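Local coordinates for methionine gamma-lyase (Trichomonas vaginalis, PDB 1E5E), which belongs to the Cys/Met metabolism family of pyridoxal-phosphate-dependent enzymes and assembles from four copies of one chain, at residues 16-21 with 64-69; 80-85 with 219-224; 276-281 with 390-395; 331-336 with 382-387. One frame throughout, in Å; residues are numbered along the deposited sequence. Where two conformers were deposited one is given.

Overall arrangement
Interactions 1 and 2 come first along the chain, one after the other, and interactions 3 and 4 follow, the latter lying within the chain span bracketed by 276-281 and 390-395. Interactions 1 and 2 have centres about 15 Å apart and meet where helix 62-75 passes to strand 79-83: Glu-68 OE2 lies 2.8 Å from Ala-82 N, probably a hydrogen bond. Interactions 3 and 4 share helix 381-396, with centres about 12 Å apart. Between the centres of interactions 1 and 3 the separation is about 46 Å. One pair thus belongs to the seven-stranded sheet region that reaches the bound ligand, the other to the smaller five-stranded sheet region near the C-terminus.

Interaction 1 (16-21 with 64-69)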
loop_
_atom_site.group_PDB
_atom_site.type_symbol
_atom_site.label_atom_id
_atom_site.label_comp_id
_atom_site.label_asym_id
_atom_site.label_seq_id
_atom_site.Cartn_x
_atom_site.Cartn_y
_atom_site.Cartn_z
ATOM N N ASN A 16 -13.368 -12.010 15.618
ATOM C CA ASN A 16 -13.053 -10.674 16.045
ATOM C C ASN A 16 -13.555 -9.624 15.090
ATOM O O ASN A 16 -12.808 -8.826 14.490
ATOM C CB ASN A 16 -11.524 -10.552 16.240
ATOM C CG ASN A 16 -11.140 -9.215 16.861
ATOM O OD1 ASN A 16 -11.897 -8.617 17.657
ATOM N ND2 ASN A 16 -9.986 -8.667 16.449
ATOM N N PRO A 17 -14.851 -9.654 14.848
ATOM C CA PRO A 17 -15.450 -8.745 13.859
ATOM C C PRO A 17 -15.210 -7.315 14.296
ATOM O O PRO A 17 -15.258 -7.032 15.510
ATOM C CB PRO A 17 -16.932 -9.131 13.826
ATOM C CG PRO A 17 -17.145 -9.703 15.233
ATOM C CD PRO A 17 -15.875 -10.544 15.443
ATOM N N GLN A 18 -14.928 -6.442 13.338
ATOM C CA GLN A 18 -14.686 -5.041 13.611
ATOM C C GLN A 18 -15.953 -4.214 13.453
ATOM O O GLN A 18 -16.860 -4.627 12.727
ATOM C CB GLN A 18 -13.650 -4.517 12.568
ATOM C CG GLN A 18 -12.323 -5.295 12.739
ATOM C CD GLN A 18 -11.774 -5.050 14.145
ATOM O OE1 GLN A 18 -11.276 -3.954 14.416
ATOM N NE2 GLN A 18 -11.884 -6.024 15.041
ATOM N N LYS A 19 -16.004 -3.017 14.010
ATOM C CA LYS A 19 -17.198 -2.189 13.769
ATOM C C LYS A 19 -16.754 -0.934 13.023
ATOM O O LYS A 19 -16.198 -0.034 13.688
ATOM C CB LYS A 19 -17.777 -1.923 15.175
ATOM N N ASP A 20 -16.851 -0.819 11.714
ATOM C CA ASP A 20 -16.330 0.410 11.085
ATOM C C ASP A 20 -17.455 1.432 10.994
ATOM O O ASP A 20 -18.554 1.002 10.626
ATOM C CB ASP A 20 -15.702 0.103 9.743
ATOM C CG ASP A 20 -15.452 1.428 9.025
ATOM O OD1 ASP A 20 -14.429 2.072 9.343
ATOM O OD2 ASP A 20 -16.316 1.694 8.182
ATOM N N GLN A 21 -17.213 2.723 11.165
ATOM C CA GLN A 21 -18.239 3.754 11.178
ATOM C C GLN A 21 -19.000 3.864 9.858
ATOM O O GLN A 21 -20.230 4.129 9.829
ATOM C CB GLN A 21 -17.693 5.146 11.554
ATOM C CG GLN A 21 -16.537 5.614 10.665
ATOM C CD GLN A 21 -15.583 6.600 11.384
ATOM O OE1 GLN A 21 -14.561 6.198 11.992
ATOM N NE2 GLN A 21 -15.963 7.889 11.248
ATOM N N VAL A 64 -3.872 -3.483 13.679
ATOM C CA VAL A 64 -3.030 -4.539 14.262
ATOM C C VAL A 64 -3.871 -5.327 15.284
ATOM O O VAL A 64 -3.792 -6.544 15.207
ATOM C CB VAL A 64 -1.702 -4.001 14.855
ATOM C CG1 VAL A 64 -0.873 -5.071 15.542
ATOM C CG2 VAL A 64 -0.847 -3.349 13.742
ATOM N N SER A 65 -4.722 -4.674 16.087
ATOM C CA SER A 65 -5.586 -5.347 16.994
ATOM C C SER A 65 -6.544 -6.263 16.230
ATOM O O SER A 65 -6.831 -7.319 16.768
ATOM C CB SER A 65 -6.506 -4.422 17.833
ATOM O OG SER A 65 -5.632 -3.573 18.539
ATOM N N ASN A 66 -7.051 -5.824 15.089
ATOM C CA ASN A 66 -7.939 -6.714 14.342
ATOM C C ASN A 66 -7.242 -8.046 14.069
ATOM O O ASN A 66 -7.764 -9.126 14.353
ATOM C CB ASN A 66 -8.425 -6.027 13.054
ATOM C CG ASN A 66 -9.360 -6.933 12.266
ATOM O OD1 ASN A 66 -10.009 -7.854 12.768
ATOM N ND2 ASN A 66 -9.427 -6.667 10.976
ATOM N N LEU A 67 -6.076 -8.051 13.440
ATOM C CA LEU A 67 -5.336 -9.291 13.204
ATOM C C LEU A 67 -5.085 -10.065 14.513
ATOM O O LEU A 67 -5.229 -11.271 14.576
ATOM C CB LEU A 67 -3.922 -8.919 12.697
ATOM C CG LEU A 67 -2.962 -10.100 12.498
ATOM C CD1 LEU A 67 -3.654 -11.070 11.514
ATOM C CD2 LEU A 67 -1.607 -9.587 12.000
ATOM N N GLU A 68 -4.646 -9.394 15.572
ATOM C CA GLU A 68 -4.363 -10.015 16.856
ATOM C C GLU A 68 -5.524 -10.794 17.454
ATOM O O GLU A 68 -5.357 -11.973 17.881
ATOM C CB GLU A 68 -3.807 -8.976 17.830
ATOM C CG GLU A 68 -2.397 -8.472 17.440
ATOM C CD GLU A 68 -1.990 -7.299 18.327
ATOM O OE1 GLU A 68 -2.891 -6.670 18.952
ATOM O OE2 GLU A 68 -0.765 -7.003 18.483
ATOM N N GLY A 69 -6.725 -10.247 17.427
ATOM C CA GLY A 69 -7.932 -10.878 17.991
ATOM C C GLY A 69 -8.321 -12.067 17.140
ATOM O O GLY A 69 -8.733 -13.140 17.626
#
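The side-chain amides of Gln-18 and Asn-66 lie stacked, their planes 19° apart, with Gln-18 CG 3.4 Å from Asn-66 CG. In this enzyme of the fold type I PLP-dependent family the contact lays the loop segment 16-21 against one side of helix 62-75. Gln-18 NE2 points back to its own segment and donates to Asn-16 O over 3.0 Å in a nearly straight bond of 168°; the acceptor lies in the Gln-18 amide plane, while NE2 itself stands above the carbonyl plane of Asn-16. Gln-18 NE2 does not bond to Asn-66 OD1, 3.5 Å away at a poor angle. That oxygen is hydrogen-bonded to Lys-70 NZ, one helical turn further on. A bend at chi2 (-61°) folds the Gln-18 chain so that its amide covers Asn-66 and still meets Asn-16 O; the bond ties Gln-18 back to Asn-16 and holds its amide flat on Asn-66. Further along the segment, Asp-20 OD1 is hydrogen-bonded to Tyr-30 OH of the second subunit.

The bond that crosses the contact comes from the Asn-16 amide. Its ND2 donates to the helix carbonyl Asn-66 O over 3.1 Å, approaching well to the side of the C=O direction and tilted slightly from the carbonyl plane. Gly-69, whose CA is the nearest of the helix segment to that of Asn-16, has no side chain, which lets the Asn-16 amide settle against its backbone: Asn-16 ND2 lies 3.4 Å from Gly-69 CA, and Asn-16 CB lies 3.7 Å from Gly-69 C.

Interaction 2 (80-85 with 219-224); sequences CVATSS and AGLICG. With PPJ (N-(hydroxy{3-hydroxy-2-methyl-5-[(phosphonooxy)methyl]pyridin-4-yl}methyl)norvaline), chain C.
With SG opposite the backbone nitrogen (chi1 169°), Cys-80 reaches Leu-221 and Cys-223 of the facing strand, whereas Thr-83 holds OG1 between its own N and carbonyl carbon (chi1 66°), over Gly-220. These residues belong to an antiparallel pair of strands, 80-83 with 220-224, at one side of the seven-stranded sheet of the cofactor-binding region. The N-to-C directions of the two short strand segments are 164° apart, close to antiparallel. Two hydrogen-bonded pairs set the register: Val-81 with Ile-222 (Val-81 N to Ile-222 O and Ile-222 N to Val-81 O, each 2.9 Å), and Thr-83 with Gly-220.

The faces of the sheet differ. On the one carrying Cys-80, Ala-82, Leu-221 and Cys-223, Leu-221 CD2 is the common point, close to both Cys-80 SG (3.8 Å) and Ala-82 CB, and helix 62-75 covers this side through Ile-71 and Val-64. Cys-80 SG and Cys-223 SG are 4.1 Å apart, too far for a disulfide. On the reverse face Val-81 and Ile-222 meet through their CB atoms, and Ile-222 CD1 comes crosswise to Thr-83 CG2; helices 226-241 and 86-97 pack there.

Past the strand, Thr-83 OG1 donates to Ser-85 O over 2.7 Å, from above that carbonyl's plane, and pins the turn leading into helix 86-97. Ser-85 occupies its N-cap, its OG bonded to Gly-88 N and also to Gly-242 O of the third subunit. The strand-turn-helix brings the helix start to the phosphate of PPJ, as in relatives of this fold: Ser-85 CB lies 3.3 Å from PPJ OP3, and Ala-219 O 3.7 Å from PPJ OP1.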
loop_
_atom_site.group_PDB
_atom_site.type_symbol
_atom_site.label_atom_id
_atom_site.label_comp_id
_atom_site.label_asym_id
_atom_site.label_seq_id
_atom_site.Cartn_x
_atom_site.Cartn_y
_atom_site.Cartn_z
ATOM N N CYS A 80 -3.041 -11.878 21.855
ATOM C CA CYS A 80 -2.032 -12.036 20.817
ATOM C C CYS A 80 -1.395 -10.674 20.585
ATOM O O CYS A 80 -2.007 -9.604 20.600
ATOM C CB CYS A 80 -2.703 -12.594 19.531
ATOM S SG CYS A 80 -1.601 -12.517 18.093
ATOM N N VAL A 81 -0.102 -10.644 20.377
ATOM C CA VAL A 81 0.728 -9.484 20.089
ATOM C C VAL A 81 1.393 -9.736 18.726
ATOM O O VAL A 81 1.990 -10.800 18.563
ATOM C CB VAL A 81 1.800 -9.316 21.167
ATOM C CG1 VAL A 81 2.784 -8.190 20.844
ATOM C CG2 VAL A 81 1.167 -9.075 22.537
ATOM N N ALA A 82 1.218 -8.847 17.769
ATOM C CA ALA A 82 1.854 -9.000 16.464
ATOM C C ALA A 82 3.179 -8.285 16.426
ATOM O O ALA A 82 3.333 -7.346 17.200
ATOM C CB ALA A 82 1.000 -8.429 15.298
ATOM N N THR A 83 4.135 -8.722 15.633
ATOM C CA THR A 83 5.426 -8.089 15.573
ATOM C C THR A 83 5.856 -8.015 14.100
ATOM O O THR A 83 5.151 -8.509 13.204
ATOM C CB THR A 83 6.547 -8.829 16.328
ATOM O OG1 THR A 83 6.731 -10.058 15.629
ATOM C CG2 THR A 83 6.216 -9.095 17.796
ATOM N N SER A 84 6.996 -7.338 13.903
ATOM C CA SER A 84 7.471 -7.160 12.545
ATOM C C SER A 84 8.382 -8.286 12.072
ATOM O O SER A 84 8.938 -8.155 10.982
ATOM C CB SER A 84 8.050 -5.753 12.296
ATOM O OG SER A 84 9.310 -5.611 12.899
ATOM N N SER A 85 8.506 -9.404 12.775
ATOM C CA SER A 85 9.180 -10.576 12.274
ATOM C C SER A 85 9.002 -11.697 13.300
ATOM O O SER A 85 8.769 -11.444 14.482
ATOM C CB SER A 85 10.669 -10.466 11.978
ATOM O OG SER A 85 11.376 -10.200 13.174
ATOM N N ALA A 219 6.594 -10.881 9.341
ATOM C CA ALA A 219 5.891 -10.534 10.549
ATOM C C ALA A 219 5.852 -11.731 11.487
ATOM O O ALA A 219 6.114 -12.869 11.090
ATOM C CB ALA A 219 4.435 -10.191 10.174
ATOM N N GLY A 220 5.613 -11.428 12.756
ATOM C CA GLY A 220 5.557 -12.448 13.807
ATOM C C GLY A 220 4.292 -12.283 14.662
ATOM O O GLY A 220 3.619 -11.247 14.655
ATOM N N LEU A 221 3.937 -13.349 15.384
ATOM C CA LEU A 221 2.850 -13.339 16.353
ATOM C C LEU A 221 3.192 -14.068 17.633
ATOM O O LEU A 221 3.920 -15.049 17.675
ATOM C CB LEU A 221 1.581 -14.016 15.776
ATOM C CG LEU A 221 1.053 -13.411 14.457
ATOM C CD1 LEU A 221 0.402 -14.468 13.572
ATOM C CD2 LEU A 221 0.115 -12.224 14.691
ATOM N N ILE A 222 2.650 -13.574 18.747
ATOM C CA ILE A 222 2.829 -14.095 20.058
ATOM C C ILE A 222 1.456 -14.339 20.654
ATOM O O ILE A 222 0.656 -13.404 20.479
ATOM C CB ILE A 222 3.566 -13.120 20.990
ATOM C CG1 ILE A 222 4.915 -12.697 20.413
ATOM C CG2 ILE A 222 3.720 -13.780 22.371
ATOM C CD1 ILE A 222 5.501 -11.474 21.095
ATOM N N CYS A 223 1.152 -15.560 21.111
ATOM C CA CYS A 223 -0.218 -15.808 21.570
ATOM C C CYS A 223 -0.180 -16.411 22.990
ATOM O O CYS A 223 0.653 -17.320 23.203
ATOM C CB CYS A 223 -0.903 -16.861 20.691
ATOM S SG CYS A 223 -0.839 -16.477 18.930
ATOM N N GLY A 224 -1.034 -15.948 23.874
ATOM C CA GLY A 224 -0.967 -16.495 25.241
ATOM C C GLY A 224 -1.904 -15.686 26.148
ATOM O O GLY A 224 -2.851 -15.060 25.691
HETATM N N1 PPJ C . 10.318 -19.562 13.492
HETATM C C2 PPJ C . 10.347 -20.493 12.516
HETATM C C6 PPJ C . 10.919 -18.351 13.322
HETATM C C2A PPJ C . 10.162 -21.873 12.703
HETATM C C3 PPJ C . 10.862 -20.066 11.275
HETATM O O3 PPJ C . 11.009 -21.016 10.390
HETATM C C4 PPJ C . 11.288 -18.757 11.031
HETATM C C4A PPJ C . 11.800 -18.440 9.737
HETATM C C5 PPJ C . 11.390 -17.860 12.094
HETATM N N PPJ C . 12.346 -19.349 8.908
HETATM C C5A PPJ C . 11.645 -16.457 11.949
HETATM O OP4 PPJ C . 10.596 -15.884 11.459
HETATM P P PPJ C . 10.942 -14.579 10.613
HETATM O OP1 PPJ C . 9.524 -13.980 10.200
HETATM O OP2 PPJ C . 11.792 -14.987 9.372
HETATM O OP3 PPJ C . 11.745 -13.510 11.478
HETATM C CA PPJ C . 12.758 -19.092 7.634
HETATM C CB PPJ C . 13.551 -17.900 7.299
HETATM C C PPJ C . 13.243 -20.248 6.951
HETATM C CG PPJ C . 14.950 -17.716 7.763
HETATM C CD PPJ C . 15.852 -18.026 6.664
HETATM O O PPJ C . 13.306 -21.347 7.613
HETATM O OXT PPJ C . 13.167 -20.350 5.651
#

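Interaction 3 (276-281 with 390-395); sequences EYLKSH and QGLDAL
His-281 and Leu-392 form the centre of the contact: the imidazole lies on the leucine, and Leu-392 CB sits over one ring face, 3.6 Å from the ring centroid and 25° off its normal, a CH-pi contact. CD1 of the same leucine extends the cover, 3.7 Å from His-281 CG, as the two side chains lie alongside, pointing opposite ways. At the ring edge, His-281 NE2 donates to Asp-393 OD2 in a bond that is straight (167°) but rather long (3.2 Å). The acceptor lies in the ring plane and is met nearly along its C-O axis, although ring and carboxylate planes are turned 37° from each other. Tyr-277 OH also lies at the ring edge.

Leu-392 CD1 is shared with the end of helix 260-279. Leu-278 CD2 comes to 4.1 Å from it, the two leucines roughly perpendicular, and Tyr-277 CE2 approaches it obliquely at 4.4 Å.

Second-shell bonds set the two polar groups. His-281 ND1 is hydrogen-bonded to Ala-283 N, which leaves NE2 as the donor to the aspartate and fixes the ring's rotation from both nitrogens. Asp-393 OD1 forms a salt bridge with Lys-389, one turn back on its helix, so the two carboxylate oxygens have separate partners. Leu-278 touches Ile-312 and Phe-314, and Leu-392 touches Leu-316, all of strand 311-316. The arrangement is a helix-helix junction of an alpha/beta domain: the end of helix 260-279 and its turn toward strand 284-288 lie against helix 381-396, joined by Leu-392 packed on His-281 and Leu-278, and by a His-carboxylate hydrogen bond.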
loop_
_atom_site.group_PDB
_atom_site.type_symbol
_atom_site.label_atom_id
_atom_site.label_comp_id
_atom_site.label_asym_id
_atom_site.label_seq_id
_atom_site.Cartn_x
_atom_site.Cartn_y
_atom_site.Cartn_z
ATOM N N GLU A 276 4.747 -39.085 -0.823
ATOM C CA GLU A 276 4.629 -40.463 -1.256
ATOM C C GLU A 276 5.445 -40.717 -2.522
ATOM O O GLU A 276 6.150 -41.715 -2.586
ATOM C CB GLU A 276 3.169 -40.870 -1.545
ATOM C CG GLU A 276 2.344 -40.977 -0.280
ATOM C CD GLU A 276 0.931 -41.475 -0.270
ATOM O OE1 GLU A 276 0.360 -41.989 -1.254
ATOM O OE2 GLU A 276 0.253 -41.422 0.792
ATOM N N TYR A 277 5.440 -39.767 -3.470
ATOM C CA TYR A 277 6.233 -39.939 -4.672
ATOM C C TYR A 277 7.717 -39.929 -4.352
ATOM O O TYR A 277 8.478 -40.728 -4.891
ATOM C CB TYR A 277 5.893 -38.810 -5.699
ATOM C CG TYR A 277 6.858 -38.937 -6.873
ATOM C CD1 TYR A 277 6.635 -39.911 -7.828
ATOM C CD2 TYR A 277 7.939 -38.102 -7.008
ATOM C CE1 TYR A 277 7.501 -40.068 -8.899
ATOM C CE2 TYR A 277 8.821 -38.220 -8.070
ATOM C CZ TYR A 277 8.580 -39.221 -8.990
ATOM O OH TYR A 277 9.429 -39.394 -10.030
ATOM N N LEU A 278 8.189 -39.035 -3.480
ATOM C CA LEU A 278 9.598 -38.927 -3.170
ATOM C C LEU A 278 10.119 -40.185 -2.470
ATOM O O LEU A 278 11.175 -40.706 -2.787
ATOM C CB LEU A 278 9.928 -37.725 -2.285
ATOM C CG LEU A 278 9.591 -36.344 -2.879
ATOM C CD1 LEU A 278 9.776 -35.246 -1.821
ATOM C CD2 LEU A 278 10.458 -36.092 -4.100
ATOM N N LYS A 279 9.256 -40.722 -1.609
ATOM C CA LYS A 279 9.633 -41.877 -0.826
ATOM C C LYS A 279 9.915 -43.092 -1.718
ATOM O O LYS A 279 10.761 -43.933 -1.400
ATOM C CB LYS A 279 8.529 -42.148 0.181
ATOM C CG LYS A 279 8.664 -43.462 0.930
ATOM C CD LYS A 279 7.346 -43.761 1.654
ATOM C CE LYS A 279 7.471 -43.382 3.113
ATOM N NZ LYS A 279 7.782 -44.569 3.978
ATOM N N SER A 280 9.231 -43.203 -2.844
ATOM C CA SER A 280 9.500 -44.412 -3.626
ATOM C C SER A 280 10.450 -44.189 -4.785
ATOM O O SER A 280 10.585 -45.074 -5.615
ATOM C CB SER A 280 8.117 -44.921 -4.023
ATOM O OG SER A 280 7.749 -44.179 -5.171
ATOM N N HIS A 281 11.093 -43.039 -4.842
ATOM C CA HIS A 281 12.043 -42.730 -5.882
ATOM C C HIS A 281 13.413 -43.309 -5.510
ATOM O O HIS A 281 13.924 -43.068 -4.430
ATOM C CB HIS A 281 12.198 -41.235 -6.124
ATOM C CG HIS A 281 12.840 -40.982 -7.454
ATOM N ND1 HIS A 281 14.204 -41.097 -7.603
ATOM C CD2 HIS A 281 12.327 -40.681 -8.665
ATOM C CE1 HIS A 281 14.537 -40.880 -8.861
ATOM N NE2 HIS A 281 13.417 -40.607 -9.513
ATOM N N GLN A 390 11.551 -35.199 -13.432
ATOM C CA GLN A 390 12.571 -34.842 -14.395
ATOM C C GLN A 390 13.863 -34.520 -13.642
ATOM O O GLN A 390 14.939 -34.925 -14.090
ATOM C CB GLN A 390 12.211 -33.703 -15.342
ATOM C CG GLN A 390 11.845 -32.351 -14.759
ATOM C CD GLN A 390 13.009 -31.422 -14.533
ATOM O OE1 GLN A 390 14.044 -31.641 -15.178
ATOM N NE2 GLN A 390 12.906 -30.442 -13.632
ATOM N N GLY A 391 13.770 -33.780 -12.556
ATOM C CA GLY A 391 14.951 -33.381 -11.796
ATOM C C GLY A 391 15.675 -34.636 -11.276
ATOM O O GLY A 391 16.902 -34.696 -11.347
ATOM N N LEU A 392 14.942 -35.519 -10.612
ATOM C CA LEU A 392 15.501 -36.737 -10.038
ATOM C C LEU A 392 16.017 -37.727 -11.081
ATOM O O LEU A 392 17.139 -38.252 -10.961
ATOM C CB LEU A 392 14.471 -37.438 -9.138
ATOM C CG LEU A 392 14.179 -36.708 -7.811
ATOM C CD1 LEU A 392 13.003 -37.328 -7.086
ATOM C CD2 LEU A 392 15.426 -36.717 -6.947
ATOM N N ASP A 393 15.262 -37.988 -12.146
ATOM C CA ASP A 393 15.706 -38.904 -13.188
ATOM C C ASP A 393 17.050 -38.449 -13.735
ATOM O O ASP A 393 17.925 -39.306 -13.851
ATOM C CB ASP A 393 14.681 -39.052 -14.313
ATOM C CG ASP A 393 13.524 -39.924 -13.852
ATOM O OD1 ASP A 393 12.628 -40.202 -14.690
ATOM O OD2 ASP A 393 13.479 -40.300 -12.649
ATOM N N ALA A 394 17.236 -37.175 -14.025
ATOM C CA ALA A 394 18.476 -36.618 -14.514
ATOM C C ALA A 394 19.661 -36.840 -13.584
ATOM O O ALA A 394 20.804 -37.101 -13.948
ATOM C CB ALA A 394 18.302 -35.110 -14.643
ATOM N N LEU A 395 19.410 -36.691 -12.285
ATOM C CA LEU A 395 20.377 -37.004 -11.255
ATOM C C LEU A 395 20.899 -38.417 -11.488
ATOM O O LEU A 395 22.096 -38.644 -11.484
ATOM C CB LEU A 395 19.630 -37.007 -9.924
ATOM C CG LEU A 395 20.326 -36.512 -8.673
ATOM C CD1 LEU A 395 20.824 -35.098 -8.908
ATOM C CD2 LEU A 395 19.361 -36.579 -7.495
#

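Interaction 4 (331-336 with 382-387)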
loop_
_atom_site.group_PDB
_atom_site.type_symbol
_atom_site.label_atom_id
_atom_site.label_comp_id
_atom_site.label_asym_id
_atom_site.label_seq_id
_atom_site.Cartn_x
_atom_site.Cartn_y
_atom_site.Cartn_z
ATOM N N LYS A 331 12.201 -26.860 -12.289
ATOM C CA LYS A 331 11.615 -25.796 -13.078
ATOM C C LYS A 331 10.341 -25.190 -12.491
ATOM O O LYS A 331 9.948 -24.107 -12.914
ATOM C CB LYS A 331 11.364 -26.275 -14.524
ATOM C CG LYS A 331 12.670 -26.692 -15.233
ATOM C CD LYS A 331 12.315 -27.585 -16.425
ATOM C CE LYS A 331 13.532 -28.378 -16.919
ATOM N NZ LYS A 331 14.207 -27.773 -18.097
ATOM N N LEU A 332 9.615 -25.851 -11.616
ATOM C CA LEU A 332 8.346 -25.313 -11.133
ATOM C C LEU A 332 8.509 -24.902 -9.678
ATOM O O LEU A 332 8.106 -23.804 -9.268
ATOM C CB LEU A 332 7.271 -26.357 -11.370
ATOM C CG LEU A 332 5.884 -26.045 -10.771
ATOM C CD1 LEU A 332 5.369 -24.727 -11.331
ATOM C CD2 LEU A 332 4.974 -27.229 -11.038
ATOM N N ILE A 333 9.154 -25.773 -8.907
ATOM C CA ILE A 333 9.438 -25.511 -7.497
ATOM C C ILE A 333 10.503 -24.406 -7.440
ATOM O O ILE A 333 11.378 -24.392 -8.317
ATOM C CB ILE A 333 9.845 -26.787 -6.768
ATOM C CG1 ILE A 333 8.614 -27.720 -6.871
ATOM C CG2 ILE A 333 10.134 -26.498 -5.295
ATOM C CD1 ILE A 333 8.939 -29.178 -6.810
ATOM N N THR A 334 10.349 -23.460 -6.536
ATOM C CA THR A 334 11.199 -22.290 -6.473
ATOM C C THR A 334 12.289 -22.409 -5.423
ATOM O O THR A 334 12.018 -22.841 -4.301
ATOM C CB THR A 334 10.323 -21.041 -6.157
ATOM O OG1 THR A 334 9.401 -20.870 -7.258
ATOM C CG2 THR A 334 11.166 -19.782 -6.067
ATOM N N LEU A 335 13.518 -22.126 -5.830
ATOM C CA LEU A 335 14.688 -22.209 -4.959
ATOM C C LEU A 335 14.870 -20.895 -4.212
ATOM O O LEU A 335 15.330 -19.910 -4.769
ATOM C CB LEU A 335 15.915 -22.430 -5.863
ATOM C CG LEU A 335 17.264 -22.512 -5.179
ATOM C CD1 LEU A 335 17.303 -23.657 -4.173
ATOM C CD2 LEU A 335 18.366 -22.725 -6.238
ATOM N N ALA A 336 14.555 -20.869 -2.950
ATOM C CA ALA A 336 14.646 -19.695 -2.112
ATOM C C ALA A 336 14.368 -20.136 -0.691
ATOM O O ALA A 336 13.734 -21.199 -0.554
ATOM C CB ALA A 336 13.486 -18.754 -2.568
ATOM N N ASP A 382 0.214 -33.223 -9.790
ATOM C CA ASP A 382 0.885 -33.928 -10.880
ATOM C C ASP A 382 1.989 -33.093 -11.523
ATOM O O ASP A 382 3.082 -33.601 -11.757
ATOM C CB ASP A 382 -0.107 -34.381 -11.959
ATOM C CG ASP A 382 -0.990 -35.502 -11.442
ATOM O OD1 ASP A 382 -0.611 -36.291 -10.560
ATOM O OD2 ASP A 382 -2.154 -35.617 -11.844
ATOM N N GLU A 383 1.737 -31.781 -11.736
ATOM C CA GLU A 383 2.852 -30.951 -12.203
ATOM C C GLU A 383 3.980 -30.904 -11.180
ATOM O O GLU A 383 5.146 -30.930 -11.610
ATOM C CB GLU A 383 2.404 -29.565 -12.646
ATOM C CG GLU A 383 1.727 -29.631 -14.016
ATOM C CD GLU A 383 0.919 -28.370 -14.294
ATOM O OE1 GLU A 383 0.321 -27.776 -13.365
ATOM O OE2 GLU A 383 0.789 -28.006 -15.481
ATOM N N LEU A 384 3.717 -30.826 -9.883
ATOM C CA LEU A 384 4.799 -30.827 -8.908
ATOM C C LEU A 384 5.597 -32.143 -8.998
ATOM O O LEU A 384 6.813 -32.180 -8.960
ATOM C CB LEU A 384 4.229 -30.675 -7.481
ATOM C CG LEU A 384 3.611 -29.298 -7.179
ATOM C CD1 LEU A 384 2.852 -29.317 -5.862
ATOM C CD2 LEU A 384 4.706 -28.229 -7.152
ATOM N N ILE A 385 4.923 -33.279 -9.000
ATOM C CA ILE A 385 5.588 -34.581 -9.053
ATOM C C ILE A 385 6.363 -34.686 -10.359
ATOM O O ILE A 385 7.524 -35.083 -10.271
ATOM C CB ILE A 385 4.567 -35.731 -8.979
ATOM C CG1 ILE A 385 4.029 -35.834 -7.540
ATOM C CG2 ILE A 385 5.202 -37.034 -9.473
ATOM C CD1 ILE A 385 2.760 -36.667 -7.395
ATOM N N ALA A 386 5.793 -34.225 -11.478
ATOM C CA ALA A 386 6.577 -34.226 -12.720
ATOM C C ALA A 386 7.820 -33.356 -12.638
ATOM O O ALA A 386 8.814 -33.687 -13.307
ATOM C CB ALA A 386 5.734 -33.821 -13.946
ATOM N N ASP A 387 7.826 -32.257 -11.852
ATOM C CA ASP A 387 9.056 -31.467 -11.769
ATOM C C ASP A 387 10.103 -32.278 -11.004
ATOM O O ASP A 387 11.315 -32.228 -11.305
ATOM C CB ASP A 387 8.759 -30.133 -11.071
ATOM C CG ASP A 387 9.840 -29.098 -11.205
ATOM O OD1 ASP A 387 10.622 -29.158 -12.185
ATOM O OD2 ASP A 387 9.942 -28.211 -10.313
#
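A loop leading into strand 334-335, outermost of the five-stranded sheet within this chain, is held here by a carboxylate from helix 381-396: Asp-387 accepts from three consecutive backbone N-H groups, those of Lys-331, Leu-332 and Ile-333. Lys-331 N donates over 2.8 Å to the syn lone pair of Asp-387 OD1. The other oxygen takes two bonds. Ile-333 N lies 2.9 Å from Asp-387 OD2, nearly along the C-O axis, with an N-H...O angle of 172°. Leu-332 N is 2.7 Å from the same OD2 but arrives from above the carboxylate plane, 57° out of it, and both donors come from the same face of that plane. With CG opposite the backbone N (chi1 -166°), the Asp-387 side chain projects from the helix into the curl of the loop. Three amide hydrogens converging on one carboxylate would probably stabilise its negative charge, and OD1 has a further donor in Gln-390 NE2.

Apolar contacts flank this grip. Leu-332 CD2 lies 3.8 Å from Glu-383 CB and 4.0 Å from Leu-384 CD2, and Ile-333 CG1 meets that same Leu-384 CD2 at 4.0 Å, the isoleucine set nearly square to the leucine. Leu-332 CB, for its part, comes to 3.4 Å from Asp-387 OD2.

Leu-384 also touches Val-274 of helix 260-279, while Ile-333 packs on Ile-346 of strand 345-347, the partner of strand 334-335 in the sheet. Glu-383 OE1 is hydrogen-bonded to Thr-10 OG1 of the fourth subunit, and Leu-335 makes backbone bonds with the third, so the joint between helix 381-396 and strand 334-335 sits beside two neighbouring subunits.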